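Side-chain contacts in putative S41 protease (Bacteroides fragilis NCTC 9343, PDB 3K50), which is of unknown function but probably hydrolyses peptide bonds as an S41-type serine protease: residues S21-E26 with K50-S55; Y27-D32 with E328-K333; L258-R263 with A305-N310. All coordinates share one frame; numbering follows the deposited sequence. Where two conformers were deposited one is given.

Interaction 1: residues S21-E26 with K50-S55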
loop_
_atom_site.group_PDB
_atom_site.type_symbol
_atom_site.label_atom_id
_atom_site.label_comp_id
_atom_site.label_asym_id
_atom_site.label_seq_id
_atom_site.Cartn_x
_atom_site.Cartn_y
_atom_site.Cartn_z
ATOM N N SER A 21 5.888 -28.754 -3.865
ATOM C CA SER A 21 6.989 -29.018 -2.955
ATOM C C SER A 21 7.340 -27.814 -2.102
ATOM O O SER A 21 7.355 -27.956 -0.901
ATOM C CB SER A 21 8.208 -29.544 -3.713
ATOM O OG SER A 21 8.584 -28.642 -4.724
ATOM N N VAL A 22 7.603 -26.645 -2.696
ATOM C CA VAL A 22 7.878 -25.457 -1.929
ATOM C C VAL A 22 6.739 -25.213 -0.913
ATOM O O VAL A 22 7.016 -24.816 0.205
ATOM C CB VAL A 22 8.138 -24.239 -2.836
ATOM C CG1 VAL A 22 6.921 -23.945 -3.692
ATOM C CG2 VAL A 22 8.527 -23.018 -1.981
HETATM N N MSE A 23 5.478 -25.506 -1.266
HETATM C CA MSE A 23 4.370 -25.261 -0.329
HETATM C C MSE A 23 4.353 -26.291 0.806
HETATM O O MSE A 23 4.183 -25.957 1.949
HETATM C CB MSE A 23 2.995 -25.269 -1.056
HETATM C CG MSE A 23 2.716 -23.978 -1.825
HETATM SE SE MSE A 23 0.930 -24.015 -2.660
HETATM C CE MSE A 23 -0.191 -23.793 -1.058
ATOM N N ARG A 24 4.520 -27.558 0.482
ATOM C CA ARG A 24 4.459 -28.573 1.528
ATOM C C ARG A 24 5.625 -28.350 2.558
ATOM O O ARG A 24 5.484 -28.674 3.719
ATOM C CB ARG A 24 4.349 -29.991 0.918
ATOM C CG ARG A 24 2.957 -30.206 0.324
ATOM C CD ARG A 24 2.656 -31.597 -0.241
ATOM N NE ARG A 24 1.345 -31.691 -0.907
ATOM C CZ ARG A 24 0.167 -31.816 -0.301
ATOM N NH1 ARG A 24 0.060 -31.883 1.015
ATOM N NH2 ARG A 24 -0.932 -31.884 -1.033
ATOM N N GLN A 25 6.732 -27.735 2.139
ATOM C CA GLN A 25 7.834 -27.505 3.040
ATOM C C GLN A 25 7.699 -26.185 3.787
ATOM O O GLN A 25 7.930 -26.140 4.994
ATOM C CB GLN A 25 9.184 -27.538 2.281
ATOM C CG GLN A 25 10.431 -27.076 3.141
ATOM C CD GLN A 25 10.666 -27.847 4.481
ATOM O OE1 GLN A 25 11.005 -27.234 5.503
ATOM N NE2 GLN A 25 10.468 -29.176 4.472
ATOM N N GLU A 26 7.303 -25.122 3.086
ATOM C CA GLU A 26 7.391 -23.765 3.620
ATOM C C GLU A 26 6.113 -23.065 4.057
ATOM O O GLU A 26 6.187 -22.055 4.731
ATOM C CB GLU A 26 7.979 -22.854 2.539
ATOM C CG GLU A 26 9.277 -23.291 1.918
ATOM C CD GLU A 26 10.475 -23.180 2.839
ATOM O OE1 GLU A 26 10.357 -22.603 3.914
ATOM O OE2 GLU A 26 11.554 -23.671 2.470
ATOM N N LYS A 50 -4.835 -21.813 -6.209
ATOM C CA LYS A 50 -6.186 -21.584 -5.758
ATOM C C LYS A 50 -6.765 -22.875 -5.176
ATOM O O LYS A 50 -7.536 -22.819 -4.250
ATOM C CB LYS A 50 -7.028 -21.036 -6.929
ATOM C CG LYS A 50 -8.480 -20.639 -6.614
ATOM C CD LYS A 50 -9.310 -20.299 -7.894
ATOM N N LYS A 51 -6.373 -24.023 -5.732
ATOM C CA LYS A 51 -6.830 -25.336 -5.285
ATOM C C LYS A 51 -6.030 -25.882 -4.112
ATOM O O LYS A 51 -6.556 -26.690 -3.345
ATOM C CB LYS A 51 -6.758 -26.415 -6.423
ATOM C CG LYS A 51 -7.845 -26.387 -7.541
ATOM N N ALA A 52 -4.771 -25.470 -3.975
ATOM C CA ALA A 52 -3.874 -26.001 -2.918
ATOM C C ALA A 52 -3.861 -25.228 -1.605
ATOM O O ALA A 52 -3.471 -25.761 -0.577
ATOM C CB ALA A 52 -2.426 -26.058 -3.462
ATOM N N VAL A 53 -4.221 -23.962 -1.612
ATOM C CA VAL A 53 -4.197 -23.193 -0.380
ATOM C C VAL A 53 -5.191 -23.740 0.645
ATOM O O VAL A 53 -6.124 -24.410 0.309
ATOM C CB VAL A 53 -4.524 -21.694 -0.588
ATOM C CG1 VAL A 53 -3.380 -20.984 -1.366
ATOM C CG2 VAL A 53 -5.900 -21.542 -1.224
ATOM N N ALA A 54 -4.928 -23.430 1.899
ATOM C CA ALA A 54 -5.796 -23.697 3.025
ATOM C C ALA A 54 -6.985 -22.743 2.894
ATOM O O ALA A 54 -6.847 -21.673 2.343
ATOM C CB ALA A 54 -5.061 -23.410 4.318
ATOM N N SER A 55 -8.147 -23.130 3.414
ATOM C CA SER A 55 -9.336 -22.271 3.315
ATOM C C SER A 55 -9.175 -20.942 4.019
ATOM O O SER A 55 -9.866 -20.003 3.671
ATOM C CB SER A 55 -10.559 -22.969 3.853
ATOM O OG SER A 55 -10.765 -24.167 3.143
#

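Interaction 2: residues Y27-D32 with E328-K333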
loop_
_atom_site.group_PDB
_atom_site.type_symbol
_atom_site.label_atom_id
_atom_site.label_comp_id
_atom_site.label_asym_id
_atom_site.label_seq_id
_atom_site.Cartn_x
_atom_site.Cartn_y
_atom_site.Cartn_z
ATOM N N TYR A 27 4.962 -23.571 3.641
ATOM C CA TYR A 27 3.685 -22.961 3.932
ATOM C C TYR A 27 3.315 -23.008 5.406
ATOM O O TYR A 27 3.409 -24.069 6.032
ATOM C CB TYR A 27 2.603 -23.724 3.161
ATOM C CG TYR A 27 1.220 -23.111 3.036
ATOM C CD1 TYR A 27 1.030 -21.730 2.897
ATOM C CD2 TYR A 27 0.127 -23.921 2.861
ATOM C CE1 TYR A 27 -0.260 -21.198 2.717
ATOM C CE2 TYR A 27 -1.189 -23.393 2.612
ATOM C CZ TYR A 27 -1.352 -22.031 2.534
ATOM O OH TYR A 27 -2.593 -21.490 2.271
ATOM N N LEU A 28 2.847 -21.867 5.942
ATOM C CA LEU A 28 2.390 -21.787 7.315
ATOM C C LEU A 28 1.383 -22.878 7.575
ATOM O O LEU A 28 1.477 -23.587 8.590
ATOM C CB LEU A 28 1.723 -20.440 7.652
ATOM C CG LEU A 28 1.223 -20.228 9.085
ATOM C CD1 LEU A 28 2.338 -20.305 10.142
ATOM C CD2 LEU A 28 0.461 -18.927 9.202
ATOM N N TRP A 29 0.450 -23.027 6.640
ATOM C CA TRP A 29 -0.680 -23.926 6.805
ATOM C C TRP A 29 -0.545 -25.220 5.999
ATOM O O TRP A 29 -1.501 -25.732 5.443
ATOM C CB TRP A 29 -1.953 -23.162 6.375
ATOM C CG TRP A 29 -2.335 -21.997 7.249
ATOM C CD1 TRP A 29 -2.406 -22.018 8.609
ATOM C CD2 TRP A 29 -2.771 -20.666 6.863
ATOM N NE1 TRP A 29 -2.780 -20.811 9.081
ATOM C CE2 TRP A 29 -3.021 -19.960 8.048
ATOM C CE3 TRP A 29 -2.903 -19.997 5.659
ATOM C CZ2 TRP A 29 -3.461 -18.643 8.064
ATOM C CZ3 TRP A 29 -3.333 -18.682 5.661
ATOM C CH2 TRP A 29 -3.608 -18.013 6.848
ATOM N N TYR A 30 0.643 -25.771 5.927
ATOM C CA TYR A 30 0.840 -26.960 5.111
ATOM C C TYR A 30 -0.078 -28.104 5.576
ATOM O O TYR A 30 -0.509 -28.909 4.794
ATOM C CB TYR A 30 2.320 -27.393 5.117
ATOM C CG TYR A 30 2.787 -28.093 6.375
ATOM C CD1 TYR A 30 3.288 -27.385 7.448
ATOM C CD2 TYR A 30 2.706 -29.484 6.491
ATOM C CE1 TYR A 30 3.663 -28.044 8.621
ATOM C CE2 TYR A 30 3.095 -30.148 7.655
ATOM C CZ TYR A 30 3.584 -29.442 8.701
ATOM O OH TYR A 30 3.964 -30.109 9.852
ATOM N N ARG A 31 -0.359 -28.194 6.862
ATOM C CA ARG A 31 -1.178 -29.290 7.351
ATOM C C ARG A 31 -2.637 -29.249 6.887
ATOM O O ARG A 31 -3.357 -30.251 6.992
ATOM C CB ARG A 31 -1.170 -29.284 8.880
ATOM C CG ARG A 31 0.131 -29.728 9.537
ATOM C CD ARG A 31 -0.075 -29.684 11.055
ATOM N NE ARG A 31 1.099 -30.173 11.746
ATOM C CZ ARG A 31 1.396 -31.457 11.927
ATOM N NH1 ARG A 31 0.602 -32.402 11.466
ATOM N NH2 ARG A 31 2.510 -31.804 12.553
ATOM N N ASP A 32 -3.063 -28.071 6.442
ATOM C CA ASP A 32 -4.431 -27.805 6.032
ATOM C C ASP A 32 -4.570 -27.719 4.509
ATOM O O ASP A 32 -5.608 -27.323 4.002
ATOM C CB ASP A 32 -4.910 -26.517 6.715
ATOM C CG ASP A 32 -5.042 -26.680 8.199
ATOM O OD1 ASP A 32 -5.820 -27.555 8.624
ATOM O OD2 ASP A 32 -4.362 -25.945 8.937
ATOM N N GLU A 328 -5.216 -8.851 5.900
ATOM C CA GLU A 328 -4.109 -9.811 5.702
ATOM C C GLU A 328 -3.281 -9.943 7.019
ATOM O O GLU A 328 -2.347 -9.244 7.218
ATOM C CB GLU A 328 -3.258 -9.420 4.474
ATOM C CG GLU A 328 -2.271 -10.471 4.057
ATOM C CD GLU A 328 -1.634 -10.086 2.759
ATOM O OE1 GLU A 328 -2.324 -10.212 1.734
ATOM O OE2 GLU A 328 -0.470 -9.620 2.782
ATOM N N TYR A 329 -3.656 -10.870 7.911
ATOM C CA TYR A 329 -3.079 -10.918 9.259
ATOM C C TYR A 329 -1.871 -11.855 9.410
ATOM O O TYR A 329 -1.461 -12.122 10.539
ATOM C CB TYR A 329 -4.189 -11.302 10.291
ATOM C CG TYR A 329 -4.853 -12.604 10.013
ATOM C CD1 TYR A 329 -5.976 -12.680 9.189
ATOM C CD2 TYR A 329 -4.381 -13.789 10.564
ATOM C CE1 TYR A 329 -6.587 -13.872 8.938
ATOM C CE2 TYR A 329 -4.974 -15.033 10.255
ATOM C CZ TYR A 329 -6.077 -15.074 9.468
ATOM O OH TYR A 329 -6.673 -16.300 9.204
ATOM N N VAL A 330 -1.384 -12.398 8.283
ATOM C CA VAL A 330 -0.236 -13.312 8.220
ATOM C C VAL A 330 0.737 -12.724 7.201
ATOM O O VAL A 330 0.349 -11.812 6.440
ATOM C CB VAL A 330 -0.652 -14.741 7.854
ATOM C CG1 VAL A 330 -1.324 -15.455 9.056
ATOM C CG2 VAL A 330 -1.560 -14.728 6.631
ATOM N N ALA A 331 2.007 -13.148 7.239
ATOM C CA ALA A 331 2.999 -12.590 6.340
ATOM C C ALA A 331 3.352 -13.572 5.255
ATOM O O ALA A 331 3.415 -14.793 5.510
ATOM C CB ALA A 331 4.273 -12.206 7.134
ATOM N N THR A 332 3.637 -13.034 4.070
ATOM C CA THR A 332 4.113 -13.814 2.958
ATOM C C THR A 332 5.615 -13.594 2.738
ATOM O O THR A 332 6.190 -12.581 3.201
ATOM C CB THR A 332 3.395 -13.430 1.662
ATOM O OG1 THR A 332 3.663 -12.056 1.357
ATOM C CG2 THR A 332 1.809 -13.687 1.777
ATOM N N LYS A 333 6.255 -14.564 2.102
ATOM C CA LYS A 333 7.637 -14.403 1.637
ATOM C C LYS A 333 7.656 -14.863 0.167
ATOM O O LYS A 333 6.859 -15.704 -0.233
ATOM C CB LYS A 333 8.623 -15.187 2.501
ATOM C CG LYS A 333 9.797 -14.346 3.005
ATOM C CD LYS A 333 9.894 -14.437 4.547
ATOM C CE LYS A 333 10.718 -13.313 5.189
ATOM N NZ LYS A 333 10.299 -13.099 6.621
#

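Interaction 3: residues L258-R263 with A305-N310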
loop_
_atom_site.group_PDB
_atom_site.type_symbol
_atom_site.label_atom_id
_atom_site.label_comp_id
_atom_site.label_asym_id
_atom_site.label_seq_id
_atom_site.Cartn_x
_atom_site.Cartn_y
_atom_site.Cartn_z
ATOM N N LEU A 258 9.384 -5.741 23.075
ATOM C CA LEU A 258 8.907 -6.599 21.998
ATOM C C LEU A 258 7.891 -5.891 21.071
ATOM O O LEU A 258 6.972 -5.249 21.532
ATOM C CB LEU A 258 8.264 -7.896 22.578
ATOM C CG LEU A 258 9.259 -8.943 23.155
ATOM C CD1 LEU A 258 8.457 -9.984 23.980
ATOM C CD2 LEU A 258 10.176 -9.626 22.066
ATOM N N LEU A 259 8.085 -6.020 19.763
ATOM C CA LEU A 259 7.228 -5.392 18.797
ATOM C C LEU A 259 6.390 -6.428 18.047
ATOM O O LEU A 259 5.211 -6.242 17.825
ATOM C CB LEU A 259 8.048 -4.603 17.785
ATOM C CG LEU A 259 7.214 -3.968 16.659
ATOM C CD1 LEU A 259 6.383 -2.816 17.191
ATOM C CD2 LEU A 259 8.160 -3.574 15.503
ATOM N N ALA A 260 7.043 -7.466 17.556
ATOM C CA ALA A 260 6.381 -8.515 16.776
ATOM C C ALA A 260 7.010 -9.867 16.980
ATOM O O ALA A 260 8.246 -9.990 17.162
ATOM C CB ALA A 260 6.351 -8.163 15.281
ATOM N N LEU A 261 6.149 -10.885 16.933
ATOM C CA LEU A 261 6.525 -12.271 17.179
ATOM C C LEU A 261 6.174 -12.995 15.913
ATOM O O LEU A 261 5.008 -13.212 15.630
ATOM C CB LEU A 261 5.760 -12.825 18.381
ATOM C CG LEU A 261 5.783 -12.124 19.758
ATOM C CD1 LEU A 261 4.963 -12.949 20.711
ATOM C CD2 LEU A 261 7.218 -11.906 20.295
ATOM N N LEU A 262 7.194 -13.313 15.116
ATOM C CA LEU A 262 7.022 -14.074 13.889
ATOM C C LEU A 262 7.070 -15.562 14.231
ATOM O O LEU A 262 8.111 -16.057 14.679
ATOM C CB LEU A 262 8.119 -13.737 12.871
ATOM C CG LEU A 262 8.036 -12.349 12.141
ATOM C CD1 LEU A 262 7.874 -11.189 13.031
ATOM C CD2 LEU A 262 9.229 -12.121 11.276
ATOM N N ARG A 263 5.953 -16.252 14.005
ATOM C CA ARG A 263 5.815 -17.671 14.273
ATOM C C ARG A 263 5.416 -18.488 13.025
ATOM O O ARG A 263 4.328 -18.328 12.452
ATOM C CB ARG A 263 4.849 -17.832 15.418
ATOM C CG ARG A 263 5.295 -17.105 16.689
ATOM C CD ARG A 263 6.550 -17.738 17.227
ATOM N NE ARG A 263 6.986 -17.241 18.541
ATOM C CZ ARG A 263 7.889 -16.283 18.731
ATOM N NH1 ARG A 263 8.467 -15.669 17.709
ATOM N NH2 ARG A 263 8.211 -15.965 19.955
ATOM N N ALA A 305 1.476 -3.159 6.336
ATOM C CA ALA A 305 0.825 -1.904 6.714
ATOM C C ALA A 305 -0.085 -2.163 7.931
ATOM O O ALA A 305 -0.152 -1.381 8.852
ATOM C CB ALA A 305 0.031 -1.345 5.548
ATOM N N GLU A 306 -0.732 -3.300 7.927
ATOM C CA GLU A 306 -1.635 -3.711 9.017
ATOM C C GLU A 306 -0.869 -4.162 10.245
ATOM O O GLU A 306 -1.332 -3.991 11.383
ATOM C CB GLU A 306 -2.562 -4.793 8.537
ATOM C CG GLU A 306 -3.555 -4.324 7.474
ATOM C CD GLU A 306 -4.407 -5.442 6.931
ATOM O OE1 GLU A 306 -3.908 -6.212 6.053
ATOM O OE2 GLU A 306 -5.586 -5.530 7.354
HETATM N N MSE A 307 0.301 -4.718 10.015
HETATM C CA MSE A 307 1.226 -5.109 11.106
HETATM C C MSE A 307 1.659 -3.910 11.926
HETATM O O MSE A 307 1.771 -4.000 13.144
HETATM C CB MSE A 307 2.436 -5.825 10.510
HETATM C CG MSE A 307 3.587 -6.239 11.493
HETATM SE SE MSE A 307 4.736 -4.758 12.185
HETATM C CE MSE A 307 6.598 -5.668 12.571
ATOM N N VAL A 308 1.863 -2.777 11.268
ATOM C CA VAL A 308 2.246 -1.578 11.950
ATOM C C VAL A 308 1.148 -1.146 12.876
ATOM O O VAL A 308 1.382 -0.769 14.032
ATOM C CB VAL A 308 2.560 -0.422 10.942
ATOM C CG1 VAL A 308 2.693 0.892 11.701
ATOM C CG2 VAL A 308 3.794 -0.787 10.146
ATOM N N ILE A 309 -0.061 -1.192 12.394
ATOM C CA ILE A 309 -1.205 -0.863 13.242
ATOM C C ILE A 309 -1.326 -1.831 14.410
ATOM O O ILE A 309 -1.458 -1.424 15.567
ATOM C CB ILE A 309 -2.563 -0.863 12.455
ATOM C CG1 ILE A 309 -2.541 0.225 11.350
ATOM C CG2 ILE A 309 -3.743 -0.740 13.420
ATOM C CD1 ILE A 309 -3.693 0.057 10.267
ATOM N N ASN A 310 -1.310 -3.113 14.120
ATOM C CA ASN A 310 -1.481 -4.094 15.189
ATOM C C ASN A 310 -0.425 -4.033 16.333
ATOM O O ASN A 310 -0.744 -4.243 17.505
ATOM C CB ASN A 310 -1.457 -5.516 14.572
ATOM C CG ASN A 310 -1.791 -6.580 15.598
ATOM O OD1 ASN A 310 -2.820 -6.464 16.275
ATOM N ND2 ASN A 310 -0.906 -7.617 15.745
#

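Interaction 1: residues S21-E26 with K50-S55
Met-23, modelled as selenomethionine, makes every contact from residues 21-26 to residues 50-55, and it does so with its last two atoms. SE lies 4.0 Å from Ala-52 CB. Beyond it, CE comes 3.9 Å from the carbonyl oxygen Ala-52 O, so the methyl lies over the peptide that ends the helix as well as against the alanine side chain. The chain runs out extended at chi2 (-178°) and then bends at chi3 (73°), which lays CE beside the Ala-52/Val-53 peptide. There the packing slackens: Met-23 CE is 4.3 Å from Val-53 CG1, and the CB of Val-53 points away from helix 18-26. The contact thus joins helices 18-26 and 45-52 of the S41 N-terminal region at the point where the second helix stops, Val-53 being the first residue to leave helical backbone angles. Phe-48 and Leu-49 of the same helix, with Leu-344 and Leu-346 of strand 342-352, also touch Met-23, which is buried. The solvent side differs sharply. Lys-50 and Lys-51 are exposed and their side-chain ends are not modelled. Arg-24 is partly exposed, its NE in a salt bridge to Asp-20 and its NH2 hydrogen-bonded to Pro-34 O.

Interaction 2: residues Y27-D32 with E328-K333
A type I beta turn, Tyr-27 to Tyr-30, follows directly on helix 18-26 and presents its two central residues, Leu-28 and Trp-29, to Tyr-329 and Val-330 in the 328-333 segment of the chain. The turn is closed by Tyr-30 N donating to Tyr-27 O at 3.2 Å. Val-330 meets both turn residues: its CG1 lies 3.9 Å from Leu-28 CD2 and 4.0 Å from Trp-29 CZ2, while CG2 meets only the indole, at Trp-29 CH2 (3.9 Å). The indole and the valine approach from opposite directions, and the benzo end of the indole does the touching. Leu-28 is also packed on its neighbour, with CD2 standing 3.7 Å above one face of the Trp-29 ring and offset toward the rim. Having CG of Leu-28 opposite the backbone nitrogen (chi1 -179°) directs that branch to where it can meet indole and valine together. At the edge of the indole, in its plane, lies Tyr-27 OH, which is hydrogen-bonded in turn to Asp-57. Tyr-329 closes in more loosely, its OH 4.1 Å from Trp-29 CZ2 with the two rings meeting at a slant.

Strand 342-352 backs the arrangement: Val-347 touches the side chains of Leu-28 and Val-330 and is joined to Leu-28 through the backbone. With methyls and aromatic carbons supplying nearly all the contact, and no polar bond between the two segments, the turn is held against the strand by shape and dispersion, while hydrogen bonding to strand 342-352 fixes the position of each segment.

Interaction 3: residues L258-R263 with A305-N310
Met-307 meets Leu-259 and Ala-260 without any ring or planar group between them; the flat group to note is the guanidinium of Arg-263, farther along the strand. Over one of its faces sits Leu-261 CB, 3.9 Å above the plane and offset toward the rim. At its edge, NH1 donates within the guanidinium plane to Leu-262 O at 3.1 Å. That bond is nearly straight at the hydrogen (164°), yet the donor stands 65° out of the carbonyl plane and so does not use a lone pair. NH2 makes a salt bridge to Asp-274, which further fixes the turn of the group.

Across the contact a single atom does the work. The terminal methyl of Met-307, a selenomethionine, lies with CE 3.7 Å from Ala-260 CB and 3.9 Å from Leu-259 CD2. The Met-307 chain bends at chi2 (-73°), placing the selenium, and the CE beyond it, against the strand, and it crosses the leucine at about a right angle. All three residues are buried. Leu-239 and Ala-242 of helix 239-249 and Val-351 of strand 342-352 also touch Met-307.

That two consecutive strand residues share one methyl fits the backbone: Leu-259 and Ala-260 both face Leu-275 in a classic beta bulge. The helix, 304-312, connects the parallel strands 292-297 and 317-322 in a beta-alpha-beta crossover, consistent with the ClpP/crotonase-like fold of the S41 family, and here it packs against the separate antiparallel sheet.

Strand 342-352 is common ground: side chains of all three interactions touch it, so one antiparallel sheet is touched by helix 18-26, the turn after it and the helix of the protease fold. Interactions 1 and 2 adjoin, their centres about 9 Å apart, and Ala-54 N of one probably donates to Tyr-27 OH of the other. Glu-328 N and Glu-306 OE1 similarly tie interaction 2 to interaction 3, whereas interactions 1 and 3 do not touch. Interactions 1 and 3 are buried and each depends on one selenomethionine tip; interaction 2, only partly buried, spreads its apolar packing over an indole and branched side chains.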